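Local coordinates for protein 3-dehydroshikimate dehydratase (Pseudomonas putida, PDB 5HMQ) that catalyses the metal-dependent dehydration of 3-dehydroshikimate to protocatechuate, a shared intermediate in the breakdown of quinate and shikimate, at residues L131-Y135 against P160-V164; G186-V192 against I229-Y234; E302-D306 against G361-C365; G438-R442 against F526-D530. One frame throughout, in Å; residues are numbered along the deposited sequence.

Interaction 1 (L131-Y135 against P160-V164)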
loop_
_atom_site.group_PDB
_atom_site.type_symbol
_atom_site.label_atom_id
_atom_site.label_comp_id
_atom_site.label_asym_id
_atom_site.label_seq_id
_atom_site.Cartn_x
_atom_site.Cartn_y
_atom_site.Cartn_z
ATOM N N LEU C 131 -39.734 -9.279 -4.145
ATOM C CA LEU C 131 -38.416 -8.691 -4.318
ATOM C C LEU C 131 -38.509 -7.496 -5.261
ATOM O O LEU C 131 -39.549 -7.229 -5.870
ATOM C CB LEU C 131 -37.417 -9.733 -4.838
ATOM C CG LEU C 131 -37.377 -11.017 -3.999
ATOM C CD1 LEU C 131 -36.501 -12.075 -4.647
ATOM C CD2 LEU C 131 -36.919 -10.733 -2.575
ATOM N N ARG C 132 -37.397 -6.771 -5.374
ATOM C CA ARG C 132 -37.345 -5.519 -6.113
ATOM C C ARG C 132 -36.166 -5.520 -7.078
ATOM O O ARG C 132 -35.103 -6.077 -6.787
ATOM C CB ARG C 132 -37.240 -4.357 -5.121
ATOM C CG ARG C 132 -38.474 -4.217 -4.235
ATOM C CD ARG C 132 -38.189 -3.421 -2.969
ATOM N NE ARG C 132 -37.631 -2.096 -3.199
ATOM C CZ ARG C 132 -36.660 -1.571 -2.458
ATOM N NH1 ARG C 132 -36.141 -2.270 -1.456
ATOM N NH2 ARG C 132 -36.205 -0.356 -2.718
ATOM N N ILE C 133 -36.362 -4.877 -8.227
ATOM C CA ILE C 133 -35.328 -4.722 -9.243
ATOM C C ILE C 133 -34.890 -3.264 -9.262
ATOM O O ILE C 133 -35.725 -2.361 -9.398
ATOM C CB ILE C 133 -35.819 -5.154 -10.637
ATOM C CG1 ILE C 133 -36.290 -6.607 -10.631
ATOM C CG2 ILE C 133 -34.716 -4.969 -11.669
ATOM C CD1 ILE C 133 -35.198 -7.604 -10.362
ATOM N N GLY C 134 -33.588 -3.037 -9.120
ATOM C CA GLY C 134 -33.024 -1.715 -9.310
ATOM C C GLY C 134 -32.178 -1.654 -10.566
ATOM O O GLY C 134 -31.179 -2.368 -10.678
ATOM N N TYR C 135 -32.566 -0.808 -11.517
ATOM C CA TYR C 135 -31.948 -0.761 -12.836
ATOM C C TYR C 135 -30.896 0.344 -12.866
ATOM O O TYR C 135 -31.209 1.511 -12.609
ATOM C CB TYR C 135 -33.014 -0.533 -13.908
ATOM C CG TYR C 135 -32.539 -0.694 -15.336
ATOM C CD1 TYR C 135 -31.681 -1.727 -15.697
ATOM C CD2 TYR C 135 -32.976 0.172 -16.330
ATOM C CE1 TYR C 135 -31.258 -1.879 -17.009
ATOM C CE2 TYR C 135 -32.558 0.030 -17.640
ATOM C CZ TYR C 135 -31.701 -0.998 -17.975
ATOM O OH TYR C 135 -31.289 -1.137 -19.282
ATOM N N PRO C 160 -44.340 -1.395 -9.497
ATOM C CA PRO C 160 -43.801 -0.933 -8.205
ATOM C C PRO C 160 -42.556 -1.677 -7.755
ATOM O O PRO C 160 -41.825 -1.164 -6.898
ATOM C CB PRO C 160 -44.972 -1.158 -7.237
ATOM C CG PRO C 160 -45.796 -2.223 -7.883
ATOM C CD PRO C 160 -45.690 -1.967 -9.359
ATOM N N ALA C 161 -42.293 -2.864 -8.290
ATOM C CA ALA C 161 -41.116 -3.634 -7.921
ATOM C C ALA C 161 -39.902 -3.319 -8.787
ATOM O O ALA C 161 -38.859 -3.956 -8.617
ATOM C CB ALA C 161 -41.423 -5.133 -7.995
ATOM N N LEU C 162 -40.004 -2.355 -9.702
ATOM C CA LEU C 162 -38.911 -1.997 -10.596
ATOM C C LEU C 162 -38.593 -0.520 -10.420
ATOM O O LEU C 162 -39.463 0.335 -10.618
ATOM C CB LEU C 162 -39.269 -2.302 -12.052
ATOM C CG LEU C 162 -38.343 -1.690 -13.106
ATOM C CD1 LEU C 162 -36.957 -2.319 -13.043
ATOM C CD2 LEU C 162 -38.934 -1.842 -14.493
ATOM N N GLY C 163 -37.349 -0.222 -10.055
ATOM C CA GLY C 163 -36.958 1.142 -9.768
ATOM C C GLY C 163 -35.630 1.545 -10.380
ATOM O O GLY C 163 -35.028 0.784 -11.141
ATOM N N VAL C 164 -35.176 2.748 -10.056
ATOM C CA VAL C 164 -33.944 3.310 -10.596
ATOM C C VAL C 164 -32.847 3.209 -9.546
ATOM O O VAL C 164 -33.083 3.463 -8.357
ATOM C CB VAL C 164 -34.159 4.771 -11.038
ATOM C CG1 VAL C 164 -32.848 5.390 -11.510
ATOM C CG2 VAL C 164 -35.209 4.837 -12.137
#

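Interaction 2 (G186-V192 against I229-Y234)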
loop_
_atom_site.group_PDB
_atom_site.type_symbol
_atom_site.label_atom_id
_atom_site.label_comp_id
_atom_site.label_asym_id
_atom_site.label_seq_id
_atom_site.Cartn_x
_atom_site.Cartn_y
_atom_site.Cartn_z
ATOM N N GLY C 186 -39.561 10.338 -5.842
ATOM C CA GLY C 186 -38.634 9.831 -4.845
ATOM C C GLY C 186 -38.750 8.340 -4.604
ATOM O O GLY C 186 -37.750 7.671 -4.330
ATOM N N ASP C 187 -39.964 7.795 -4.696
ATOM C CA ASP C 187 -40.168 6.381 -4.416
ATOM C C ASP C 187 -39.778 5.475 -5.580
ATOM O O ASP C 187 -39.737 4.252 -5.400
ATOM C CB ASP C 187 -41.630 6.125 -4.035
ATOM C CG ASP C 187 -42.589 6.391 -5.181
ATOM O OD1 ASP C 187 -42.255 7.204 -6.067
ATOM O OD2 ASP C 187 -43.675 5.777 -5.206
ATOM N N LYS C 188 -39.486 6.032 -6.754
ATOM C CA LYS C 188 -39.004 5.235 -7.876
ATOM C C LYS C 188 -37.485 5.125 -7.916
ATOM O O LYS C 188 -36.953 4.391 -8.756
ATOM C CB LYS C 188 -39.521 5.808 -9.202
ATOM C CG LYS C 188 -41.038 5.770 -9.342
ATOM C CD LYS C 188 -41.618 4.402 -8.975
ATOM C CE LYS C 188 -41.166 3.311 -9.938
ATOM N NZ LYS C 188 -41.651 1.966 -9.528
ATOM N N ILE C 189 -36.780 5.842 -7.048
ATOM C CA ILE C 189 -35.343 5.674 -6.877
ATOM C C ILE C 189 -35.135 4.657 -5.762
ATOM O O ILE C 189 -35.572 4.876 -4.627
ATOM C CB ILE C 189 -34.659 7.010 -6.544
ATOM C CG1 ILE C 189 -34.885 8.023 -7.667
ATOM C CG2 ILE C 189 -33.175 6.806 -6.300
ATOM C CD1 ILE C 189 -34.457 9.435 -7.311
ATOM N N PHE C 190 -34.492 3.535 -6.086
ATOM C CA PHE C 190 -34.329 2.454 -5.123
ATOM C C PHE C 190 -32.985 2.456 -4.408
ATOM O O PHE C 190 -32.894 1.904 -3.306
ATOM C CB PHE C 190 -34.519 1.093 -5.804
ATOM C CG PHE C 190 -35.952 0.749 -6.099
ATOM C CD1 PHE C 190 -36.975 1.637 -5.794
ATOM C CD2 PHE C 190 -36.279 -0.475 -6.662
ATOM C CE1 PHE C 190 -38.295 1.314 -6.060
ATOM C CE2 PHE C 190 -37.599 -0.805 -6.928
ATOM C CZ PHE C 190 -38.608 0.092 -6.629
ATOM N N PHE C 191 -31.952 3.063 -4.984
ATOM C CA PHE C 191 -30.620 2.936 -4.409
ATOM C C PHE C 191 -29.711 3.991 -5.020
ATOM O O PHE C 191 -29.858 4.348 -6.192
ATOM C CB PHE C 191 -30.046 1.535 -4.654
ATOM C CG PHE C 191 -29.106 1.069 -3.585
ATOM C CD1 PHE C 191 -29.592 0.476 -2.432
ATOM C CD2 PHE C 191 -27.739 1.225 -3.728
ATOM C CE1 PHE C 191 -28.732 0.042 -1.444
ATOM C CE2 PHE C 191 -26.873 0.793 -2.744
ATOM C CZ PHE C 191 -27.370 0.203 -1.598
ATOM N N VAL C 192 -28.767 4.475 -4.218
ATOM C CA VAL C 192 -27.814 5.494 -4.645
ATOM C C VAL C 192 -26.416 5.024 -4.275
ATOM O O VAL C 192 -26.143 4.742 -3.102
ATOM C CB VAL C 192 -28.107 6.865 -4.010
ATOM C CG1 VAL C 192 -26.999 7.857 -4.351
ATOM C CG2 VAL C 192 -29.456 7.392 -4.473
ATOM N N ILE C 229 -31.057 14.358 -5.971
ATOM C CA ILE C 229 -31.643 13.123 -5.454
ATOM C C ILE C 229 -32.518 13.415 -4.240
ATOM O O ILE C 229 -33.666 12.963 -4.155
ATOM C CB ILE C 229 -30.539 12.106 -5.119
ATOM C CG1 ILE C 229 -29.797 11.687 -6.388
ATOM C CG2 ILE C 229 -31.126 10.894 -4.414
ATOM C CD1 ILE C 229 -28.577 10.833 -6.125
ATOM N N LEU C 230 -31.988 14.181 -3.281
ATOM C CA LEU C 230 -32.743 14.472 -2.068
ATOM C C LEU C 230 -33.927 15.394 -2.326
ATOM O O LEU C 230 -34.893 15.369 -1.556
ATOM C CB LEU C 230 -31.826 15.080 -1.004
ATOM C CG LEU C 230 -30.660 14.205 -0.536
ATOM C CD1 LEU C 230 -29.749 14.971 0.410
ATOM C CD2 LEU C 230 -31.173 12.938 0.121
ATOM N N ALA C 231 -33.880 16.198 -3.390
ATOM C CA ALA C 231 -35.013 17.051 -3.725
ATOM C C ALA C 231 -36.249 16.244 -4.101
ATOM O O ALA C 231 -37.367 16.755 -3.982
ATOM C CB ALA C 231 -34.643 17.998 -4.868
ATOM N N THR C 232 -36.075 14.998 -4.549
ATOM C CA THR C 232 -37.207 14.151 -4.905
ATOM C C THR C 232 -37.955 13.622 -3.689
ATOM O O THR C 232 -39.050 13.072 -3.850
ATOM C CB THR C 232 -36.740 12.959 -5.743
ATOM O OG1 THR C 232 -36.073 12.013 -4.897
ATOM C CG2 THR C 232 -35.779 13.408 -6.821
ATOM N N GLY C 233 -37.396 13.767 -2.490
ATOM C CA GLY C 233 -37.937 13.147 -1.302
ATOM C C GLY C 233 -37.295 11.825 -0.941
ATOM O O GLY C 233 -37.584 11.288 0.137
ATOM N N TYR C 234 -36.445 11.283 -1.815
ATOM C CA TYR C 234 -35.758 10.023 -1.550
ATOM C C TYR C 234 -34.994 10.079 -0.234
ATOM O O TYR C 234 -34.188 10.984 -0.003
ATOM C CB TYR C 234 -34.812 9.696 -2.710
ATOM C CG TYR C 234 -33.957 8.462 -2.503
ATOM C CD1 TYR C 234 -34.454 7.193 -2.772
ATOM C CD2 TYR C 234 -32.638 8.569 -2.083
ATOM C CE1 TYR C 234 -33.670 6.064 -2.592
ATOM C CE2 TYR C 234 -31.848 7.446 -1.902
ATOM C CZ TYR C 234 -32.369 6.197 -2.160
ATOM O OH TYR C 234 -31.586 5.077 -1.984
#

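Interaction 3 (E302-D306 against G361-C365)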
loop_
_atom_site.group_PDB
_atom_site.type_symbol
_atom_site.label_atom_id
_atom_site.label_comp_id
_atom_site.label_asym_id
_atom_site.label_seq_id
_atom_site.Cartn_x
_atom_site.Cartn_y
_atom_site.Cartn_z
ATOM N N GLU C 302 7.106 21.512 15.413
ATOM C CA GLU C 302 7.813 20.715 16.409
ATOM C C GLU C 302 8.577 19.603 15.700
ATOM O O GLU C 302 7.972 18.756 15.034
ATOM C CB GLU C 302 6.851 20.130 17.443
ATOM C CG GLU C 302 7.550 19.355 18.554
ATOM C CD GLU C 302 6.586 18.734 19.551
ATOM O OE1 GLU C 302 5.359 18.905 19.391
ATOM O OE2 GLU C 302 7.060 18.070 20.499
ATOM N N PHE C 303 9.899 19.610 15.840
ATOM C CA PHE C 303 10.758 18.607 15.230
ATOM C C PHE C 303 11.243 17.616 16.278
ATOM O O PHE C 303 11.599 18.000 17.396
ATOM C CB PHE C 303 11.962 19.250 14.537
ATOM C CG PHE C 303 11.640 19.887 13.216
ATOM C CD1 PHE C 303 11.228 21.208 13.146
ATOM C CD2 PHE C 303 11.760 19.164 12.040
ATOM C CE1 PHE C 303 10.936 21.794 11.924
ATOM C CE2 PHE C 303 11.472 19.741 10.817
ATOM C CZ PHE C 303 11.059 21.059 10.759
ATOM N N ALA C 304 11.256 16.339 15.906
ATOM C CA ALA C 304 11.762 15.277 16.763
ATOM C C ALA C 304 13.213 15.009 16.392
ATOM O O ALA C 304 13.507 14.632 15.252
ATOM C CB ALA C 304 10.925 14.006 16.618
ATOM N N VAL C 305 14.115 15.204 17.353
ATOM C CA VAL C 305 15.553 15.105 17.132
ATOM C C VAL C 305 16.204 14.591 18.409
ATOM O O VAL C 305 15.589 14.555 19.476
ATOM C CB VAL C 305 16.180 16.464 16.740
ATOM C CG1 VAL C 305 15.782 16.872 15.329
ATOM C CG2 VAL C 305 15.773 17.538 17.742
ATOM N N ASP C 306 17.469 14.196 18.296
ATOM C CA ASP C 306 18.323 13.993 19.452
ATOM C C ASP C 306 19.243 15.207 19.590
ATOM O O ASP C 306 19.132 16.181 18.842
ATOM C CB ASP C 306 19.089 12.668 19.343
ATOM C CG ASP C 306 20.045 12.617 18.157
ATOM O OD1 ASP C 306 20.249 13.646 17.481
ATOM O OD2 ASP C 306 20.594 11.522 17.898
ATOM N N GLY C 361 13.562 9.116 12.438
ATOM C CA GLY C 361 14.718 9.975 12.318
ATOM C C GLY C 361 14.333 11.422 12.556
ATOM O O GLY C 361 13.254 11.716 13.080
ATOM N N PRO C 362 15.205 12.357 12.179
ATOM C CA PRO C 362 14.855 13.782 12.296
ATOM C C PRO C 362 13.676 14.108 11.394
ATOM O O PRO C 362 13.726 13.903 10.180
ATOM C CB PRO C 362 16.135 14.503 11.860
ATOM C CG PRO C 362 16.884 13.507 11.046
ATOM C CD PRO C 362 16.538 12.153 11.587
ATOM N N SER C 363 12.610 14.622 11.996
ATOM C CA SER C 363 11.338 14.719 11.294
ATOM C C SER C 363 10.426 15.693 12.022
ATOM O O SER C 363 10.668 16.069 13.172
ATOM C CB SER C 363 10.674 13.344 11.186
ATOM O OG SER C 363 10.588 12.739 12.465
ATOM N N LEU C 364 9.362 16.093 11.331
ATOM C CA LEU C 364 8.317 16.911 11.935
ATOM C C LEU C 364 7.338 15.990 12.650
ATOM O O LEU C 364 6.603 15.231 12.009
ATOM C CB LEU C 364 7.605 17.747 10.879
ATOM C CG LEU C 364 6.554 18.727 11.405
ATOM C CD1 LEU C 364 7.221 19.883 12.131
ATOM C CD2 LEU C 364 5.674 19.239 10.278
ATOM N N CYS C 365 7.331 16.046 13.978
ATOM C CA CYS C 365 6.453 15.193 14.762
ATOM C C CYS C 365 5.144 15.873 15.134
ATOM O O CYS C 365 4.221 15.189 15.587
ATOM C CB CYS C 365 7.163 14.720 16.036
ATOM S SG CYS C 365 7.572 16.027 17.209
#

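Interaction 4 (G438-R442 against F526-D530)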
loop_
_atom_site.group_PDB
_atom_site.type_symbol
_atom_site.label_atom_id
_atom_site.label_comp_id
_atom_site.label_asym_id
_atom_site.label_seq_id
_atom_site.Cartn_x
_atom_site.Cartn_y
_atom_site.Cartn_z
ATOM N N GLY C 438 17.570 37.545 10.181
ATOM C CA GLY C 438 17.047 37.616 8.836
ATOM C C GLY C 438 15.645 38.197 8.739
ATOM O O GLY C 438 15.049 38.638 9.726
ATOM N N GLY C 439 15.132 38.183 7.509
ATOM C CA GLY C 439 13.827 38.736 7.215
ATOM C C GLY C 439 12.820 37.743 6.664
ATOM O O GLY C 439 12.017 38.097 5.795
ATOM N N LEU C 440 12.855 36.499 7.143
ATOM C CA LEU C 440 11.772 35.564 6.869
ATOM C C LEU C 440 10.634 35.863 7.825
ATOM O O LEU C 440 10.856 36.102 9.015
ATOM C CB LEU C 440 12.229 34.119 7.038
ATOM C CG LEU C 440 13.543 33.762 6.354
ATOM C CD1 LEU C 440 13.909 32.309 6.599
ATOM C CD2 LEU C 440 13.442 34.042 4.867
ATOM N N ARG C 441 9.417 35.895 7.309
ATOM C CA ARG C 441 8.336 36.406 8.126
ATOM C C ARG C 441 7.285 35.369 8.480
ATOM O O ARG C 441 6.816 35.352 9.619
ATOM C CB ARG C 441 7.719 37.623 7.455
ATOM C CG ARG C 441 8.806 38.696 7.269
ATOM C CD ARG C 441 8.222 40.065 7.285
ATOM N NE ARG C 441 6.877 40.071 6.787
ATOM C CZ ARG C 441 6.299 41.192 6.324
ATOM N NH1 ARG C 441 6.942 42.376 6.352
ATOM N NH2 ARG C 441 5.036 41.154 5.856
ATOM N N ARG C 442 6.874 34.520 7.544
ATOM C CA ARG C 442 5.896 33.505 7.905
ATOM C C ARG C 442 6.097 32.258 7.060
ATOM O O ARG C 442 6.736 32.287 6.006
ATOM C CB ARG C 442 4.454 34.004 7.738
ATOM C CG ARG C 442 3.999 34.153 6.295
ATOM C CD ARG C 442 2.608 34.771 6.233
ATOM N NE ARG C 442 1.590 33.901 6.819
ATOM C CZ ARG C 442 0.957 32.931 6.168
ATOM N NH1 ARG C 442 1.232 32.689 4.893
ATOM N NH2 ARG C 442 0.048 32.197 6.794
ATOM N N PHE C 526 9.404 29.553 3.471
ATOM C CA PHE C 526 9.256 30.829 4.154
ATOM C C PHE C 526 9.248 31.957 3.129
ATOM O O PHE C 526 9.946 31.889 2.112
ATOM C CB PHE C 526 10.388 31.051 5.160
ATOM C CG PHE C 526 10.679 29.856 6.024
ATOM C CD1 PHE C 526 9.792 29.462 7.012
ATOM C CD2 PHE C 526 11.854 29.139 5.861
ATOM C CE1 PHE C 526 10.063 28.368 7.811
ATOM C CE2 PHE C 526 12.133 28.045 6.659
ATOM C CZ PHE C 526 11.236 27.659 7.635
ATOM N N ASP C 527 8.467 32.997 3.397
ATOM C CA ASP C 527 8.416 34.147 2.509
ATOM C C ASP C 527 9.228 35.300 3.091
ATOM O O ASP C 527 9.588 35.309 4.271
ATOM C CB ASP C 527 6.966 34.580 2.245
ATOM C CG ASP C 527 6.292 35.202 3.463
ATOM O OD1 ASP C 527 6.795 35.043 4.596
ATOM O OD2 ASP C 527 5.236 35.847 3.282
ATOM N N CYS C 528 9.526 36.273 2.234
ATOM C CA CYS C 528 10.302 37.437 2.629
ATOM C C CYS C 528 9.937 38.593 1.712
ATOM O O CYS C 528 9.237 38.422 0.712
ATOM C CB CYS C 528 11.807 37.160 2.571
ATOM S SG CYS C 528 12.439 36.868 0.902
ATOM N N ASP C 529 10.418 39.784 2.069
ATOM C CA ASP C 529 10.149 40.963 1.251
ATOM C C ASP C 529 11.140 41.093 0.100
ATOM O O ASP C 529 10.764 41.507 -1.000
ATOM C CB ASP C 529 10.181 42.223 2.116
ATOM C CG ASP C 529 9.051 42.263 3.124
ATOM O OD1 ASP C 529 7.969 41.714 2.826
ATOM O OD2 ASP C 529 9.247 42.839 4.216
ATOM N N ASP C 530 12.398 40.724 0.324
ATOM C CA ASP C 530 13.476 40.963 -0.632
ATOM C C ASP C 530 14.239 39.660 -0.824
ATOM O O ASP C 530 15.003 39.251 0.057
ATOM C CB ASP C 530 14.406 42.075 -0.138
ATOM C CG ASP C 530 15.430 42.506 -1.181
ATOM O OD1 ASP C 530 15.764 41.708 -2.084
ATOM O OD2 ASP C 530 15.924 43.648 -1.079
HETATM O O HOH W 1 11.489 40.510 4.636
HETATM O O HOH W 2 2.931 33.923 2.895
#

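Interaction 1 (L131-Y135 against P160-V164)
I133 and L162 lie side by side on two neighbouring parallel strands of the TIM barrel, the fifth and sixth of its eight, joined by helix 147-157 as a beta-alpha-beta unit. The case illustrates how parallel strands are stitched: one strand offers both polar groups of a single residue, and the other answers from residues on either side of the register partner. I133 N donates to A161 O at 2.7 Å, almost straight at 174°, and I133 O accepts from G163 N at 2.8 Å, so L162 is straddled. The next bond runs from Y135 N to G163 O at 3.0 Å. Side chains of I133, L162 and Y135 lie on the face covered by helices 112-128 and 147-157. I133 CB lies between A161 O (3.8 Å) and L162 CD1, and CG2, anti to the backbone N, meets that same methyl more closely. The other branch, CG1 and CD1, leads away from the 160-164 segment, and the residue's other neighbours include V98, V100 and L122. On the inner side, G134 is paired with G163, and at that pair neither strand presents a side chain. Y135 directly precedes the metal ligand E136, while V164 lies three residues before D167, another ligand; the pairing sets two ligand-bearing strands in register. The Y135 hydroxyl bonds to E69 outside the contact, and R132 forms a salt bridge with D96. At the strand entrance, the methyl CB of A161 rests 3.5 Å from the carbonyl oxygen L131 O.

Interaction 2 (G186-V192 against I229-Y234)
Y234 lays its ring against I189 and V192, and there the contact is densest. CG2 of I189 sits over one ring face, 4.0 Å from the centroid, in a CH-pi contact offset toward the rim. V192 CG2 approaches obliquely, 3.5 Å from Y234 CE2. G186 O lies at the ring edge, near its plane, and Y234 CE1 comes to 3.0 Å from I189 O. Holding CG anti to the backbone N (chi1 175°) carries the ring slantwise over the strand backbone, until its hydroxyl lies beside F191 and bonds to P237 O beyond the contact. V192 also reaches toward I229, methyl tip to methyl tip. This is barrel-wall packing in the TIM fold: residues of strand 189-194 meet the end of helix 222-231 and the turn leading toward strand 238-240, whereas F191 leaves the strand on the other side, its side chain lying near the metal ligands Q193 and E241. G186 is a close backbone fit against T232 and Y234, its CA 3.4 Å from T232 OG1. That hydroxyl accepts from Y234 N two residues on, an ST turn, and itself donates to I229 O at 2.7 Å. The loose side is the exposed turn around G233, which has positive phi.

Interaction 3 (E302-D306 against G361-C365)
Strands 302-304 and 363-365 run antiparallel but strongly twisted, their short axes 121° apart, with F303 and L364 a non-hydrogen-bonded pair and A304 and S363 a hydrogen-bonded one. A304 N donates to S363 O at 2.8 Å; the return bond from S363 N to A304 O is weak. At the other end of the pair, C365 N donates to E302 O at 3.0 Å, bent at the hydrogen to 139°. Among the side chains, L364 and F303 carry the apolar face. L364 has CG anti to its backbone N (chi1 -176°), which brings CD1 over the centre of the F303 ring in a CH-pi contact, 4.2 Å from the centroid; the same methyl also presses on E302 O. F303 also packs on I524 of strand 520-528, so the contact reaches the second VOC sheet, and meets the ring of F598. The other face holds A304, whose CB touches C365 CB at 3.9 Å. C365 SG lies alongside the extended E302 chain, 3.6 Å from its CG. S363 OG turns back within its own segment to G361 O, coming from above that carbonyl plane, where positive phi at G361 ends the helix 352-360. These are neighbouring strands of a VOC-family sheet, in the HPPD-like N-terminal module. The buried E302 carboxylate has both oxygens taken, by Y412 and N346, while CG, CD and OE2 lie beside sulfur; two hydrogen bonds to a buried acid would be expected to offset part of the cost of burying its charge.

Interaction 4 (G438-R442 against F526-D530)
G439 and C528 open the contact: G439 O lies 3.4 Å from C528 CB, and a water bridges onward, donating to G439 O and accepting from D529 N. L440 follows, turning its side chain into the buried side, where CD1 meets F526 CD2 at 3.8 Å, the two side chains crossing at a slant. I602 and I341 pack against the same leucine, so a strand of the neighbouring module takes part in enclosing it. R441 N donates to D527 O at 3.1 Å. Its side chain is on the exposed side, and the guanidinium presents a face to the D529 carboxylate, the two planes 85° apart. NH1 and OD2 are 3.2 Å apart in a salt bridge that works through charge alone, since no N-H points at the oxygen. R442 meets D527 through backbone and side chain. D527 CG sits between its backbone N and carbonyl carbon (chi1 70°), which folds the carboxylate back so that OD1 accepts from R442 N at 3.0 Å; D527 N in turn donates to R442 O at 3.2 Å. D527 OD1 also lies 3.1 Å from R442 O, a close acceptor pair that is not a bond. R442 CG is 3.4 Å from D527 OD1. Farther out, a second water joins R442 NH1 to D527 OD2, while NH2 goes to T494 O. The pair belongs to the mixed sheet of the second VOC domain: strand 440-450, only weakly bonded at its start, runs antiparallel to 520-528 and goes on to H445, while 520-528 has come from H523, both magnesium ligands.

How the interactions relate
The four contacts follow one another along the chain without interleaving, two in each half of the fusion. Interactions 1 and 2 belong to the TIM barrel, their centres 13 Å apart, and share its sheet: strand 162-167 of the first neighbours strand 189-194 of the second, with V164 O and F190 N 2.7 Å apart in a probable hydrogen bond. Interactions 3 and 4 lie on separate VOC-type sheets of the C-terminal half, centres 23 Å apart and nearest atoms about 7 Å apart, without touching. Between the halves the centres are 51 to 63 Å apart. The dehydratase metal site and the C-terminal magnesium site thus rest on separate sheets.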